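Local coordinates for protein agmatine ureohydrolase (Thermoplasma volcanium GSS1, PDB 3PZL) that probably hydrolyses agmatine to putrescine and urea at a two-manganese centre, as a member of the agmatinase branch of the arginase family, at residues I77-S82 and L289-I294. Numbering follows the deposited sequence.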
loop_
_atom_site.group_PDB
_atom_site.type_symbol
_atom_site.label_atom_id
_atom_site.label_comp_id
_atom_site.label_asym_id
_atom_site.label_seq_id
_atom_site.Cartn_x
_atom_site.Cartn_y
_atom_site.Cartn_z
ATOM N N ILE B 77 7.251 10.754 -34.797
ATOM C CA ILE B 77 7.924 9.504 -35.094
ATOM C C ILE B 77 7.082 8.354 -34.599
ATOM O O ILE B 77 6.698 8.314 -33.420
ATOM C CB ILE B 77 9.271 9.437 -34.387
ATOM C CG1 ILE B 77 10.224 10.478 -34.991
ATOM C CG2 ILE B 77 9.853 8.003 -34.414
ATOM C CD1 ILE B 77 10.605 10.194 -36.465
ATOM N N ASP B 78 6.804 7.424 -35.515
ATOM C CA ASP B 78 6.089 6.189 -35.210
ATOM C C ASP B 78 7.105 5.127 -34.763
ATOM O O ASP B 78 7.972 4.696 -35.534
ATOM C CB ASP B 78 5.289 5.732 -36.438
ATOM C CG ASP B 78 4.626 4.377 -36.250
ATOM O OD1 ASP B 78 4.420 3.935 -35.092
ATOM O OD2 ASP B 78 4.295 3.751 -37.285
ATOM N N LEU B 79 6.986 4.711 -33.507
ATOM C CA LEU B 79 7.939 3.783 -32.922
ATOM C C LEU B 79 7.830 2.372 -33.477
ATOM O O LEU B 79 8.804 1.635 -33.485
ATOM C CB LEU B 79 7.790 3.799 -31.415
ATOM C CG LEU B 79 8.201 5.142 -30.822
ATOM C CD1 LEU B 79 7.710 5.217 -29.408
ATOM C CD2 LEU B 79 9.713 5.324 -30.857
ATOM N N LEU B 80 6.637 2.029 -33.963
ATOM C CA LEU B 80 6.366 0.749 -34.578
ATOM C C LEU B 80 7.200 0.560 -35.829
ATOM O O LEU B 80 7.525 -0.571 -36.211
ATOM C CB LEU B 80 4.885 0.652 -34.932
ATOM C CG LEU B 80 4.037 -0.134 -33.940
ATOM C CD1 LEU B 80 2.621 -0.311 -34.456
ATOM C CD2 LEU B 80 4.708 -1.493 -33.664
ATOM N N ALA B 81 7.544 1.671 -36.468
ATOM C CA ALA B 81 8.364 1.631 -37.654
ATOM C C ALA B 81 9.780 2.171 -37.370
ATOM O O ALA B 81 10.478 2.636 -38.275
ATOM C CB ALA B 81 7.684 2.402 -38.769
ATOM N N SER B 82 10.208 2.091 -36.118
ATOM C CA SER B 82 11.567 2.488 -35.769
ATOM C C SER B 82 12.572 1.354 -35.467
ATOM O O SER B 82 13.621 1.593 -34.911
ATOM C CB SER B 82 11.508 3.466 -34.607
ATOM O OG SER B 82 10.707 4.571 -34.970
ATOM N N LEU B 289 10.841 8.117 -21.047
ATOM C CA LEU B 289 12.240 8.456 -21.328
ATOM C C LEU B 289 12.871 7.573 -22.403
ATOM O O LEU B 289 13.740 8.017 -23.148
ATOM C CB LEU B 289 13.062 8.379 -20.048
ATOM C CG LEU B 289 12.885 9.560 -19.088
ATOM C CD1 LEU B 289 13.677 9.267 -17.825
ATOM C CD2 LEU B 289 13.292 10.911 -19.718
ATOM N N LEU B 290 12.430 6.325 -22.496
ATOM C CA LEU B 290 12.955 5.425 -23.525
ATOM C C LEU B 290 12.329 5.744 -24.877
ATOM O O LEU B 290 12.964 5.578 -25.903
ATOM C CB LEU B 290 12.704 3.960 -23.129
ATOM C CG LEU B 290 12.526 2.939 -24.237
ATOM C CD1 LEU B 290 13.876 2.674 -24.820
ATOM C CD2 LEU B 290 11.925 1.694 -23.651
ATOM N N GLN B 291 11.080 6.190 -24.874
ATOM C CA GLN B 291 10.444 6.594 -26.106
ATOM C C GLN B 291 11.155 7.817 -26.613
ATOM O O GLN B 291 11.490 7.912 -27.796
ATOM C CB GLN B 291 8.972 6.929 -25.887
ATOM C CG GLN B 291 8.064 5.726 -25.815
ATOM C CD GLN B 291 6.632 6.072 -26.159
ATOM O OE1 GLN B 291 6.109 7.143 -25.791
ATOM N NE2 GLN B 291 5.983 5.166 -26.878
ATOM N N VAL B 292 11.404 8.749 -25.697
ATOM C CA VAL B 292 12.034 10.011 -26.029
ATOM C C VAL B 292 13.417 9.825 -26.674
ATOM O O VAL B 292 13.768 10.524 -27.620
ATOM C CB VAL B 292 12.104 10.928 -24.787
ATOM C CG1 VAL B 292 13.180 12.000 -24.926
ATOM C CG2 VAL B 292 10.781 11.558 -24.560
ATOM N N PHE B 293 14.205 8.897 -26.164
ATOM C CA PHE B 293 15.497 8.655 -26.757
ATOM C C PHE B 293 15.379 8.176 -28.195
ATOM O O PHE B 293 15.991 8.760 -29.100
ATOM C CB PHE B 293 16.257 7.641 -25.944
ATOM C CG PHE B 293 17.498 7.175 -26.593
ATOM C CD1 PHE B 293 18.688 7.837 -26.387
ATOM C CD2 PHE B 293 17.492 6.074 -27.409
ATOM C CE1 PHE B 293 19.855 7.386 -26.970
ATOM C CE2 PHE B 293 18.659 5.632 -28.008
ATOM C CZ PHE B 293 19.838 6.278 -27.779
ATOM N N ILE B 294 14.596 7.124 -28.418
ATOM C CA ILE B 294 14.450 6.566 -29.750
ATOM C C ILE B 294 13.836 7.601 -30.696
ATOM O O ILE B 294 14.397 7.870 -31.757
ATOM C CB ILE B 294 13.628 5.218 -29.733
ATOM C CG1 ILE B 294 14.389 4.128 -28.986
ATOM C CG2 ILE B 294 13.313 4.736 -31.109
ATOM C CD1 ILE B 294 13.583 2.910 -28.767
#
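Leu79 plugs a short turn onto the flank of helix 281-303 by dividing its two methyls between Gln291 and Ile294, a compact example of how one branched side chain can seat a loop on a helix. CD2 lies 3.7 Å from Ile294 CG2; with CG1 of that isoleucine beside the backbone N (chi1 -66°), CG2 stands anti to that N, on the side that meets Leu79. The other methyl, CD1, sits against the Gln291 chain, 3.6 Å from its CG and also touching the amide, the two side chains crossing at about a right angle. Nothing polar joins Leu79 to that amide; its NE2 is instead held by Glu69 O and Tyr65 OH, and its OE1 by Lys288, so the buried group is satisfied and its rotation fixed. Ser82 adds a lighter touch, its CB 4.1 Å from Ile294 CG2.

The contact with the helix gives out at Leu80 and Ala81, which are exposed and do not touch 289-294, although Leu80 still touches Val29. Polar bonds within 77-82 hold the turn itself. Asp78 OD1 accepts from Leu80 N at 3.1 Å, from above the carboxylate plane, while Asp78 O takes Ala81 N and Ser82 OG from opposite faces, the hydroxyl at 2.8 Å. Asp78 OD2 forms a salt bridge with Arg186 of a second subunit. An Asx turn starting at Asp78, at the end of the short antiparallel strand 77-78 and leading toward edge strand 84-90, is packed through Leu79 on the C-terminal helix of the arginase-type alpha/beta fold, away from the manganese site.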